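Local structure of GDP-mannose-dependent alpha-(1-6)-phosphatidylinositol monomannoside mannosyltransferase (Corynebacterium glutamicum, 3OKP) at residues F28-Q32 against M368-T373; L297-A301 against G355-V359; P305-T310 against T322-E327. The protein is a glycosyltransferase of the GT-B fold, built from two Rossmann-like domains, and is modelled here with guanosine-5'-diphosphate-alpha-D-mannose. All blocks are in the same frame, centred on the assembly; numbering follows the deposited sequence.

Contact 1 of 3, residues F28-Q32 against M368-T373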
ATOM      1  N   PHE A  28     -10.734  -3.591   2.610  1.00 10.77           N
ATOM      2  CA  PHE A  28     -11.578  -3.947   1.463  1.00 10.68           C
ATOM      3  C   PHE A  28     -12.882  -4.634   1.875  1.00 10.64           C
ATOM      4  O   PHE A  28     -13.945  -4.325   1.328  1.00 10.78           O
ATOM      5  CB  PHE A  28     -10.819  -4.793   0.432  1.00 10.37           C
ATOM      6  CG  PHE A  28     -10.251  -3.989  -0.704  1.00 10.29           C
ATOM      7  CD1 PHE A  28     -11.095  -3.322  -1.590  1.00 10.34           C
ATOM      8  CD2 PHE A  28      -8.878  -3.903  -0.895  1.00 10.19           C
ATOM      9  CE1 PHE A  28     -10.581  -2.571  -2.641  1.00 10.86           C
ATOM     10  CE2 PHE A  28      -8.351  -3.153  -1.944  1.00 10.56           C
ATOM     11  CZ  PHE A  28      -9.204  -2.486  -2.821  1.00 10.69           C
ATOM     12  N   ILE A  29     -12.800  -5.554   2.837  1.00 10.60           N
ATOM     13  CA  ILE A  29     -13.990  -6.265   3.334  1.00 10.84           C
ATOM     14  C   ILE A  29     -14.994  -5.285   3.956  1.00 11.18           C
ATOM     15  O   ILE A  29     -16.207  -5.419   3.762  1.00 11.32           O
ATOM     16  CB  ILE A  29     -13.621  -7.400   4.336  1.00 10.70           C
ATOM     17  CG1 ILE A  29     -12.899  -8.545   3.616  1.00 10.52           C
ATOM     18  CG2 ILE A  29     -14.869  -7.947   5.023  1.00 11.25           C
ATOM     19  CD1 ILE A  29     -12.139  -9.500   4.546  1.00 10.52           C
ATOM     20  N   ALA A  30     -14.474  -4.293   4.676  1.00 11.37           N
ATOM     21  CA  ALA A  30     -15.291  -3.282   5.349  1.00 11.89           C
ATOM     22  C   ALA A  30     -16.120  -2.417   4.389  1.00 12.08           C
ATOM     23  O   ALA A  30     -17.106  -1.808   4.799  1.00 12.51           O
ATOM     24  CB  ALA A  30     -14.417  -2.409   6.252  1.00 12.07           C
ATOM     25  N   THR A  31     -15.726  -2.381   3.115  1.00 12.03           N
ATOM     26  CA  THR A  31     -16.456  -1.622   2.089  1.00 12.25           C
ATOM     27  C   THR A  31     -17.677  -2.376   1.555  1.00 12.47           C
ATOM     28  O   THR A  31     -18.537  -1.787   0.893  1.00 12.76           O
ATOM     29  CB  THR A  31     -15.554  -1.247   0.886  1.00 12.18           C
ATOM     30  OG1 THR A  31     -15.131  -2.435   0.203  1.00 11.95           O
ATOM     31  CG2 THR A  31     -14.333  -0.446   1.332  1.00 11.95           C
ATOM     32  N   GLN A  32     -17.750  -3.673   1.843  1.00 12.24           N
ATOM     33  CA  GLN A  32     -18.826  -4.521   1.327  1.00 12.51           C
ATOM     34  C   GLN A  32     -19.945  -4.720   2.347  1.00 12.95           C
ATOM     35  O   GLN A  32     -19.774  -4.434   3.534  1.00 12.95           O
ATOM     36  CB  GLN A  32     -18.267  -5.884   0.888  1.00 12.01           C
ATOM     37  CG  GLN A  32     -17.120  -5.801  -0.124  1.00 11.58           C
ATOM     38  CD  GLN A  32     -17.539  -5.153  -1.434  1.00 11.91           C
ATOM     39  OE1 GLN A  32     -18.356  -5.700  -2.177  1.00 12.13           O
ATOM     40  NE2 GLN A  32     -16.981  -3.982  -1.722  1.00 12.04           N
ATOM     41  N   MET A 368     -12.410   2.671  -4.251  1.00 14.31           N
ATOM     42  CA  MET A 368     -11.862   1.316  -4.349  1.00 14.01           C
ATOM     43  C   MET A 368     -12.872   0.254  -3.927  1.00 13.59           C
ATOM     44  O   MET A 368     -12.924  -0.825  -4.516  1.00 13.36           O
ATOM     45  CB  MET A 368     -10.562   1.180  -3.547  1.00 13.91           C
ATOM     46  CG  MET A 368      -9.371   1.965  -4.116  1.00 14.80           C
ATOM     47  SD  MET A 368      -9.066   1.756  -5.890  1.00 16.79           S
ATOM     48  CE  MET A 368      -8.865  -0.013  -6.019  1.00 15.71           C
ATOM     49  N   GLY A 369     -13.670   0.572  -2.908  1.00 13.66           N
ATOM     50  CA  GLY A 369     -14.764  -0.294  -2.470  1.00 13.44           C
ATOM     51  C   GLY A 369     -15.762  -0.570  -3.580  1.00 13.62           C
ATOM     52  O   GLY A 369     -16.244  -1.695  -3.723  1.00 13.40           O
ATOM     53  N   GLU A 370     -16.061   0.461  -4.369  1.00 14.02           N
ATOM     54  CA  GLU A 370     -16.935   0.328  -5.535  1.00 14.46           C
ATOM     55  C   GLU A 370     -16.340  -0.603  -6.589  1.00 14.35           C
ATOM     56  O   GLU A 370     -17.061  -1.406  -7.187  1.00 14.33           O
ATOM     57  CB  GLU A 370     -17.248   1.696  -6.146  1.00 15.10           C
ATOM     58  CG  GLU A 370     -18.283   2.495  -5.372  1.00 15.42           C
ATOM     59  N   ARG A 371     -15.028  -0.493  -6.805  1.00 14.20           N
ATOM     60  CA  ARG A 371     -14.304  -1.403  -7.697  1.00 14.35           C
ATOM     61  C   ARG A 371     -14.441  -2.861  -7.257  1.00 13.68           C
ATOM     62  O   ARG A 371     -14.667  -3.740  -8.090  1.00 13.61           O
ATOM     63  CB  ARG A 371     -12.821  -1.033  -7.786  1.00 14.29           C
ATOM     64  CG  ARG A 371     -12.510   0.207  -8.616  1.00 16.32           C
ATOM     65  CD  ARG A 371     -11.014   0.284  -8.870  1.00 18.20           C
ATOM     66  NE  ARG A 371     -10.610   1.493  -9.584  1.00 20.33           N
ATOM     67  CZ  ARG A 371      -9.361   1.751  -9.967  1.00 21.32           C
ATOM     68  NH1 ARG A 371      -8.388   0.886  -9.711  1.00 21.77           N
ATOM     69  NH2 ARG A 371      -9.082   2.876 -10.611  1.00 22.50           N
ATOM     70  N   LEU A 372     -14.302  -3.111  -5.954  1.00 13.16           N
ATOM     71  CA  LEU A 372     -14.454  -4.465  -5.417  1.00 12.73           C
ATOM     72  C   LEU A 372     -15.889  -4.968  -5.565  1.00 13.07           C
ATOM     73  O   LEU A 372     -16.111  -6.129  -5.916  1.00 12.96           O
ATOM     74  CB  LEU A 372     -13.997  -4.551  -3.953  1.00 12.19           C
ATOM     75  CG  LEU A 372     -14.085  -5.942  -3.304  1.00 11.94           C
ATOM     76  CD1 LEU A 372     -13.222  -6.973  -4.042  1.00 11.06           C
ATOM     77  CD2 LEU A 372     -13.720  -5.895  -1.827  1.00 11.75           C
ATOM     78  N   THR A 373     -16.854  -4.088  -5.303  1.00 13.53           N
ATOM     79  CA  THR A 373     -18.271  -4.426  -5.450  1.00 14.25           C
ATOM     80  C   THR A 373     -18.566  -4.892  -6.878  1.00 14.71           C
ATOM     81  O   THR A 373     -19.237  -5.908  -7.074  1.00 14.71           O
ATOM     82  CB  THR A 373     -19.182  -3.244  -5.045  1.00 14.61           C
ATOM     83  OG1 THR A 373     -18.900  -2.874  -3.691  1.00 14.58           O
ATOM     84  CG2 THR A 373     -20.663  -3.620  -5.153  1.00 15.56           C
TER

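Contact 2 of 3, residues L297-A301 against G355-V359. With GDD (guanosine-5'-diphosphate-alpha-D-mannose), chain B.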
ATOM      1  N   LEU A 297      -0.028   8.387  -1.704  1.00  9.10           N
ATOM      2  CA  LEU A 297      -1.472   8.602  -1.684  1.00  9.50           C
ATOM      3  C   LEU A 297      -1.897   9.273  -0.390  1.00  9.21           C
ATOM      4  O   LEU A 297      -2.781  10.129  -0.388  1.00  9.41           O
ATOM      5  CB  LEU A 297      -2.212   7.272  -1.868  1.00  9.85           C
ATOM      6  CG  LEU A 297      -1.814   6.453  -3.101  1.00 10.27           C
ATOM      7  CD1 LEU A 297      -2.447   5.078  -3.049  1.00 10.60           C
ATOM      8  CD2 LEU A 297      -2.186   7.176  -4.391  1.00 10.19           C
ATOM      9  N   GLU A 298      -1.251   8.877   0.707  1.00  8.94           N
ATOM     10  CA  GLU A 298      -1.469   9.475   2.022  1.00  8.71           C
ATOM     11  C   GLU A 298      -1.103  10.961   2.031  1.00  8.10           C
ATOM     12  O   GLU A 298      -1.823  11.779   2.605  1.00  7.80           O
ATOM     13  CB  GLU A 298      -0.662   8.719   3.083  1.00  8.89           C
ATOM     14  CG  GLU A 298      -1.201   7.319   3.387  1.00  9.39           C
ATOM     15  CD  GLU A 298      -0.267   6.482   4.249  1.00  9.82           C
ATOM     16  OE1 GLU A 298       0.880   6.910   4.515  1.00 10.15           O
ATOM     17  OE2 GLU A 298      -0.687   5.382   4.658  1.00 11.71           O
ATOM     18  N   ALA A 299       0.013  11.296   1.382  1.00  7.47           N
ATOM     19  CA  ALA A 299       0.479  12.678   1.274  1.00  7.08           C
ATOM     20  C   ALA A 299      -0.494  13.522   0.459  1.00  7.17           C
ATOM     21  O   ALA A 299      -0.884  14.613   0.881  1.00  7.06           O
ATOM     22  CB  ALA A 299       1.865  12.720   0.651  1.00  6.89           C
ATOM     23  N   GLN A 300      -0.889  13.004  -0.702  1.00  7.25           N
ATOM     24  CA  GLN A 300      -1.869  13.671  -1.561  1.00  7.54           C
ATOM     25  C   GLN A 300      -3.203  13.856  -0.848  1.00  7.82           C
ATOM     26  O   GLN A 300      -3.836  14.901  -0.977  1.00  8.04           O
ATOM     27  CB  GLN A 300      -2.051  12.901  -2.867  1.00  7.59           C
ATOM     28  CG  GLN A 300      -0.871  13.026  -3.814  1.00  7.76           C
ATOM     29  CD  GLN A 300      -1.007  12.133  -5.028  1.00  8.71           C
ATOM     30  OE1 GLN A 300      -1.441  12.579  -6.085  1.00  8.39           O
ATOM     31  NE2 GLN A 300      -0.645  10.861  -4.878  1.00  9.40           N
ATOM     32  N   ALA A 301      -3.608  12.845  -0.080  1.00  8.12           N
ATOM     33  CA  ALA A 301      -4.816  12.919   0.743  1.00  8.66           C
ATOM     34  C   ALA A 301      -4.735  14.016   1.813  1.00  8.78           C
ATOM     35  O   ALA A 301      -5.761  14.581   2.204  1.00  9.27           O
ATOM     36  CB  ALA A 301      -5.108  11.569   1.379  1.00  8.62           C
ATOM     37  N   GLY A 355      -3.685  17.191  -5.452  1.00  8.66           N
ATOM     38  CA  GLY A 355      -3.444  15.902  -4.799  1.00  8.25           C
ATOM     39  C   GLY A 355      -4.666  15.390  -4.057  1.00  8.53           C
ATOM     40  O   GLY A 355      -5.044  14.224  -4.198  1.00  8.75           O
ATOM     41  N   ARG A 356      -5.282  16.270  -3.271  1.00  8.45           N
ATOM     42  CA  ARG A 356      -6.495  15.948  -2.518  1.00  8.83           C
ATOM     43  C   ARG A 356      -7.655  15.565  -3.440  1.00  9.26           C
ATOM     44  O   ARG A 356      -8.334  14.567  -3.205  1.00  9.44           O
ATOM     45  CB  ARG A 356      -6.882  17.112  -1.591  1.00  8.78           C
ATOM     46  CG  ARG A 356      -8.201  16.931  -0.827  1.00  9.31           C
ATOM     47  CD  ARG A 356      -8.114  15.803   0.189  1.00  9.07           C
ATOM     48  NE  ARG A 356      -9.406  15.508   0.804  1.00  9.96           N
ATOM     49  CZ  ARG A 356      -9.596  14.617   1.775  1.00  9.52           C
ATOM     50  NH1 ARG A 356      -8.575  13.923   2.264  1.00  8.14           N
ATOM     51  NH2 ARG A 356     -10.814  14.423   2.264  1.00  9.14           N
ATOM     52  N   ALA A 357      -7.868  16.358  -4.488  1.00  9.65           N
ATOM     53  CA  ALA A 357      -8.909  16.083  -5.479  1.00 10.27           C
ATOM     54  C   ALA A 357      -8.665  14.752  -6.194  1.00 10.48           C
ATOM     55  O   ALA A 357      -9.609  13.997  -6.452  1.00 10.59           O
ATOM     56  CB  ALA A 357      -8.999  17.226  -6.487  1.00 10.51           C
ATOM     57  N   HIS A 358      -7.398  14.473  -6.497  1.00 10.31           N
ATOM     58  CA  HIS A 358      -6.997  13.244  -7.189  1.00 10.71           C
ATOM     59  C   HIS A 358      -7.367  11.979  -6.412  1.00 10.94           C
ATOM     60  O   HIS A 358      -7.985  11.067  -6.967  1.00 11.09           O
ATOM     61  CB  HIS A 358      -5.493  13.271  -7.499  1.00 10.19           C
ATOM     62  CG  HIS A 358      -5.002  12.071  -8.250  1.00 10.48           C
ATOM     63  ND1 HIS A 358      -3.891  11.354  -7.860  1.00 11.01           N
ATOM     64  CD2 HIS A 358      -5.466  11.466  -9.369  1.00 10.84           C
ATOM     65  CE1 HIS A 358      -3.693  10.358  -8.706  1.00 10.47           C
ATOM     66  NE2 HIS A 358      -4.635  10.403  -9.629  1.00 11.00           N
ATOM     67  N   VAL A 359      -6.992  11.931  -5.134  1.00 11.22           N
ATOM     68  CA  VAL A 359      -7.292  10.766  -4.292  1.00 12.02           C
ATOM     69  C   VAL A 359      -8.791  10.610  -4.005  1.00 12.77           C
ATOM     70  O   VAL A 359      -9.293   9.488  -3.925  1.00 12.91           O
ATOM     71  CB  VAL A 359      -6.464  10.736  -2.971  1.00 11.64           C
ATOM     72  CG1 VAL A 359      -4.982  10.497  -3.268  1.00 11.62           C
ATOM     73  CG2 VAL A 359      -6.655  12.008  -2.166  1.00 12.37           C
TER
HETATM   74  N2  GDD B 601       2.277   4.741  12.273  0.50 13.20           N
HETATM   75  C2  GDD B 601       3.322   4.859  11.417  0.50 13.14           C
HETATM   76  N1  GDD B 601       4.481   5.417  11.843  0.50 13.31           N
HETATM   77  N3  GDD B 601       3.198   4.421  10.143  0.50 13.12           N
HETATM   78  C4  GDD B 601       4.236   4.535   9.272  0.50 13.25           C
HETATM   79  C5  GDD B 601       5.430   5.100   9.692  0.50 13.22           C
HETATM   80  C6  GDD B 601       5.538   5.546  11.005  0.50 13.31           C
HETATM   81  O6  GDD B 601       6.601   6.059  11.413  0.50 13.24           O
HETATM   82  N7  GDD B 601       6.275   5.084   8.641  0.50 13.32           N
HETATM   83  C8  GDD B 601       5.622   4.522   7.598  0.50 13.38           C
HETATM   84  N9  GDD B 601       4.382   4.188   7.989  0.50 13.33           N
HETATM   85  C1' GDD B 601       3.320   3.551   7.167  0.50 13.14           C
HETATM   86  C2' GDD B 601       2.789   4.527   6.128  0.50 12.76           C
HETATM   87  O2' GDD B 601       1.772   5.374   6.668  0.50 12.88           O
HETATM   88  C3' GDD B 601       2.269   3.609   5.040  0.50 12.71           C
HETATM   89  O3' GDD B 601       0.886   3.311   5.261  0.50 12.17           O
HETATM   90  C4' GDD B 601       3.100   2.336   5.169  0.50 12.90           C
HETATM   91  O4' GDD B 601       3.786   2.419   6.426  0.50 12.93           O
HETATM   92  C5' GDD B 601       4.114   2.202   4.035  0.50 13.17           C
HETATM   93  O5' GDD B 601       3.586   1.413   2.966  0.50 13.30           O
HETATM   94  PA  GDD B 601       4.073   1.528   1.604  0.50 13.27           P
HETATM   95  O1A GDD B 601       3.302   0.904   0.841  0.50 13.01           O
HETATM   96  O2A GDD B 601       4.093   2.733   1.249  0.50 12.88           O
HETATM   97  O3A GDD B 601       5.415   0.991   1.480  0.50 13.56           O
HETATM   98  PB  GDD B 601       5.823  -0.335   1.914  0.50 13.50           P
HETATM   99  O2B GDD B 601       4.918  -1.174   1.718  0.50 13.24           O
HETATM  100  O3B GDD B 601       6.841  -0.675   1.275  0.50 13.27           O
HETATM  101  O1B GDD B 601       6.163  -0.308   3.315  0.50 14.16           O

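Contact 3 of 3, residues P305-T310 against T322-E327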
ATOM      1  N   PRO A 305       2.112  18.445  -1.706  1.00  7.48           N
ATOM      2  CA  PRO A 305       2.818  18.148  -2.960  1.00  7.60           C
ATOM      3  C   PRO A 305       3.762  16.953  -2.812  1.00  7.38           C
ATOM      4  O   PRO A 305       4.416  16.810  -1.780  1.00  7.28           O
ATOM      5  CB  PRO A 305       3.635  19.420  -3.218  1.00  7.55           C
ATOM      6  CG  PRO A 305       2.904  20.492  -2.505  1.00  7.97           C
ATOM      7  CD  PRO A 305       2.300  19.848  -1.292  1.00  7.65           C
ATOM      8  N   VAL A 306       3.826  16.107  -3.836  1.00  7.47           N
ATOM      9  CA  VAL A 306       4.606  14.874  -3.754  1.00  7.64           C
ATOM     10  C   VAL A 306       5.795  14.857  -4.713  1.00  7.82           C
ATOM     11  O   VAL A 306       5.672  15.230  -5.875  1.00  8.05           O
ATOM     12  CB  VAL A 306       3.714  13.621  -3.991  1.00  7.72           C
ATOM     13  CG1 VAL A 306       4.557  12.359  -4.175  1.00  7.90           C
ATOM     14  CG2 VAL A 306       2.742  13.441  -2.839  1.00  7.72           C
ATOM     15  N   ILE A 307       6.949  14.440  -4.203  1.00  7.96           N
ATOM     16  CA  ILE A 307       8.049  14.015  -5.058  1.00  8.19           C
ATOM     17  C   ILE A 307       8.185  12.500  -4.888  1.00  8.54           C
ATOM     18  O   ILE A 307       8.423  12.002  -3.783  1.00  8.44           O
ATOM     19  CB  ILE A 307       9.375  14.761  -4.760  1.00  8.20           C
ATOM     20  CG1 ILE A 307       9.228  16.253  -5.087  1.00  8.42           C
ATOM     21  CG2 ILE A 307      10.533  14.145  -5.557  1.00  7.84           C
ATOM     22  CD1 ILE A 307      10.405  17.113  -4.681  1.00  8.43           C
ATOM     23  N   ALA A 308       7.981  11.781  -5.987  1.00  8.87           N
ATOM     24  CA  ALA A 308       8.043  10.323  -5.997  1.00  9.30           C
ATOM     25  C   ALA A 308       9.258   9.847  -6.784  1.00  9.66           C
ATOM     26  O   ALA A 308       9.848  10.609  -7.558  1.00  9.81           O
ATOM     27  CB  ALA A 308       6.758   9.744  -6.583  1.00  9.40           C
ATOM     28  N   GLY A 309       9.636   8.590  -6.571  1.00  9.98           N
ATOM     29  CA  GLY A 309      10.754   7.982  -7.287  1.00 10.35           C
ATOM     30  C   GLY A 309      10.324   7.245  -8.541  1.00 10.66           C
ATOM     31  O   GLY A 309       9.132   7.162  -8.855  1.00 10.71           O
ATOM     32  N   THR A 310      11.307   6.711  -9.257  1.00 10.89           N
ATOM     33  CA  THR A 310      11.073   6.025 -10.526  1.00 11.28           C
ATOM     34  C   THR A 310      10.776   4.534 -10.351  1.00 11.13           C
ATOM     35  O   THR A 310      10.412   3.861 -11.316  1.00 11.67           O
ATOM     36  CB  THR A 310      12.284   6.168 -11.471  1.00 11.52           C
ATOM     37  OG1 THR A 310      13.467   5.721 -10.794  1.00 12.15           O
ATOM     38  CG2 THR A 310      12.464   7.619 -11.917  1.00 11.93           C
ATOM     39  N   THR A 322      -0.185  16.832  -9.476  1.00 11.12           N
ATOM     40  CA  THR A 322      -0.134  16.526  -8.041  1.00 10.89           C
ATOM     41  C   THR A 322       1.270  16.277  -7.494  1.00 10.82           C
ATOM     42  O   THR A 322       1.512  16.420  -6.288  1.00 10.47           O
ATOM     43  CB  THR A 322      -1.026  15.308  -7.680  1.00 10.86           C
ATOM     44  OG1 THR A 322      -0.387  14.094  -8.096  1.00 10.71           O
ATOM     45  CG2 THR A 322      -2.400  15.418  -8.328  1.00 11.01           C
ATOM     46  N   GLY A 323       2.187  15.890  -8.375  1.00 10.92           N
ATOM     47  CA  GLY A 323       3.507  15.459  -7.946  1.00 10.89           C
ATOM     48  C   GLY A 323       4.538  15.412  -9.053  1.00 11.25           C
ATOM     49  O   GLY A 323       4.217  15.594 -10.228  1.00 11.20           O
ATOM     50  N   LEU A 324       5.784  15.168  -8.659  1.00 11.37           N
ATOM     51  CA  LEU A 324       6.893  15.056  -9.593  1.00 11.87           C
ATOM     52  C   LEU A 324       7.585  13.714  -9.410  1.00 11.90           C
ATOM     53  O   LEU A 324       7.677  13.199  -8.293  1.00 11.47           O
ATOM     54  CB  LEU A 324       7.886  16.206  -9.383  1.00 11.99           C
ATOM     55  CG  LEU A 324       7.379  17.623  -9.691  1.00 12.88           C
ATOM     56  CD1 LEU A 324       8.067  18.666  -8.816  1.00 13.00           C
ATOM     57  CD2 LEU A 324       7.533  17.961 -11.171  1.00 13.92           C
ATOM     58  N   VAL A 325       8.053  13.144 -10.516  1.00 12.33           N
ATOM     59  CA  VAL A 325       8.802  11.890 -10.491  1.00 12.52           C
ATOM     60  C   VAL A 325      10.264  12.198 -10.812  1.00 12.92           C
ATOM     61  O   VAL A 325      10.560  12.863 -11.807  1.00 13.08           O
ATOM     62  CB  VAL A 325       8.215  10.848 -11.488  1.00 12.85           C
ATOM     63  CG1 VAL A 325       9.078   9.587 -11.549  1.00 12.82           C
ATOM     64  CG2 VAL A 325       6.781  10.489 -11.107  1.00 12.60           C
ATOM     65  N   VAL A 326      11.168  11.728  -9.955  1.00 13.03           N
ATOM     66  CA  VAL A 326      12.597  11.973 -10.138  1.00 13.46           C
ATOM     67  C   VAL A 326      13.429  10.737  -9.782  1.00 13.56           C
ATOM     68  O   VAL A 326      13.025   9.928  -8.944  1.00 13.38           O
ATOM     69  CB  VAL A 326      13.068  13.225  -9.330  1.00 13.30           C
ATOM     70  CG1 VAL A 326      13.188  12.919  -7.836  1.00 13.42           C
ATOM     71  CG2 VAL A 326      14.381  13.771  -9.882  1.00 13.98           C
ATOM     72  N   GLU A 327      14.577  10.588 -10.440  1.00 13.78           N
ATOM     73  CA  GLU A 327      15.555   9.580 -10.053  1.00 14.22           C
ATOM     74  C   GLU A 327      16.319  10.081  -8.832  1.00 14.00           C
ATOM     75  O   GLU A 327      16.990  11.113  -8.894  1.00 14.03           O
ATOM     76  CB  GLU A 327      16.513   9.262 -11.209  1.00 14.74           C
ATOM     77  CG  GLU A 327      17.433   8.065 -10.952  1.00 15.62           C
ATOM     78  CD  GLU A 327      16.667   6.773 -10.712  1.00 16.65           C
ATOM     79  OE1 GLU A 327      15.932   6.337 -11.623  1.00 17.20           O
ATOM     80  OE2 GLU A 327      16.802   6.191  -9.613  1.00 16.92           O
TER
HETATM   81  O   HOH W   1      14.503   6.924  -7.974  1.00 16.77           O

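Contact 1 of 3, residues F28-Q32 against M368-T373
A bend at chi2 (-62°) carries the carboxamide of Q32 against helix 365-377 beside G369 and T373, while L372, with CG anti to the backbone N (chi1 -179°), presents its CD2 methyl to F28. NE2 of Q32 lies 3.1 Å from the carbonyl O of G369, a weak hydrogen bond because the N-H points well off the acceptor. The straighter use of the same amide is within its own segment: NE2 donates to OG1 of T31 at 3.1 Å, with an N-H...O angle of 171° and the hydroxyl close to the amide plane, which helps fix the rotation of the carboxamide. G369 O is also claimed inside its helix by two groups of T373, the backbone N at 2.9 Å and OG1, which approach from opposite faces of the carbonyl plane.

The contact joins the C-terminal part of helix 20-29, in the N-terminal Rossmann-like domain, to the C-terminal helix 365-377, which returns to this domain in the manner familiar from GT-B enzymes. A type I beta turn runs from I29 to Q32, and T31 within it meets helix 365-377 at G369, which has no side chain, with OG1 of T31 3.4 Å from G369 CA.

Beside this polar patch F28 packs on L372 and M368. The CD2 methyl of L372 sits 3.7 Å from CD1 of F28, and the F28 ring turns its edge to the backbone of M368, whose O lies in the ring plane 3.5 Å from CE1. CB of M368 adds a further contact, 3.9 Å from the same CE1. W365 meets the F28 ring edge-to-face, and W91 of strand 89-92 touches both F28 and L372.

Contact 2 of 3, residues L297-A301 against G355-V359
V359 lies with both methyls over the final turn of helix 294-301: CG1 is 3.6 Å from the carbonyl O of L297 and also touches CB of Q300, while CG2 packs 3.6 Å from CA of A301. The two helices approach to 7.9 Å between the axes of their short segments and cross steeply, with 116° between their directions. Such closeness is helped by G355, which has no side chain and whose CA is 4.2 Å from that of Q300.

Polar side chains tie down both flanks of the crossing. R356 bends at chi2 (67°), bringing its guanidinium edge to the C-terminal end of helix 294-301, where NH1 donates to A301 O at 2.9 Å. The positive group would probably help to offset the partial negative charge at that helix end, and NH2 binds V174 O as well. On the other flank, Q300 reaches out on an extended chain, and H358 ND1 donates to its OE1 at 3.3 Å, from 39° above the carbonyl plane. The stronger partner of this oxygen is the hydroxyl of T322, and NE2 of the same amide is held by the carbonyl groups of Y296 and T317.

E298 points the other way, into the ligand pocket. Its carboxylate takes both ribose hydroxyls of guanosine-5'-diphosphate-alpha-D-mannose, OE1 from O2' at 2.8 Å and OE2 from O3' at 2.7 Å, a two-pronged grip of the kind seen in related GT-B enzymes.

Helix 294-301 is thus backed by helix 345-362 on the side away from the nucleotide, while A299 and Q300 rest on V306 of strand 306-308 and A299 also touches L270 of helix 263-272.

Contact 3 of 3, residues P305-T310 against T322-E327
Strands 306-308 and 323-325 run parallel, their axes crossing at -18°, and pair V306 with G323, I307 with L324 and A308 with V325. They form one edge of the parallel sheet in the C-terminal Rossmann-like domain, with 323-325 outermost and 306-308 bonded on its other side to F276 and M278 of strand 275-278. Four backbone bonds join them. L324 N donates to V306 O, V326 N to A308 O, and A308 N to L324 O at 2.7 Å. The fourth, from V306 N to T322 O, is weak at 3.4 Å.

I307 and L324 lie on one face of the sheet. There CG2 of I307 meets CG1 of V326 at 3.7 Å, and both residues are covered by leucines of helix 331-342. V306, A308 and V325 occupy the opposite face, where V306 and A308 pack on Y296 of helix 294-301. Past the paired region, CG1 of V325 lies 3.9 Å from CG2 of T310 and also touches G309 O, a buried carbonyl with no hydrogen-bond partner in the model.

The segments are closed at their C-terminal ends by T310 and E327. The E327 chain bends at chi2 (60°), which returns its carboxylate toward the other segment although the residue begins by pointing away. A water also lies here, 2.9 Å from E327 OE2, with a weak bond from T310 N. The hydroxyl OG1 of T310 donates to OE1 of E327 at 2.7 Å, meeting it from 45° above the carboxylate plane.

Overall arrangement
Contacts 2 and 3 belong to the C-terminal domain and touch, their centres about 13 Å apart: helix 294-301 is followed in the chain by strand 306-308, and Q300 meets T322 where the two contacts join. Contact 1 stands apart, about 19 Å from contact 2 and about 28 Å from contact 3 between centres, on the N-terminal domain. Along the chain contact 3 falls between the segments of contact 2, and contact 2 between those of contact 1. Helices 345-362 and 365-377 are consecutive, so the chain passes from backing the nucleotide-binding helix of contact 2 straight to the N-terminal domain at contact 1, linking the two halves of the GT-B fold.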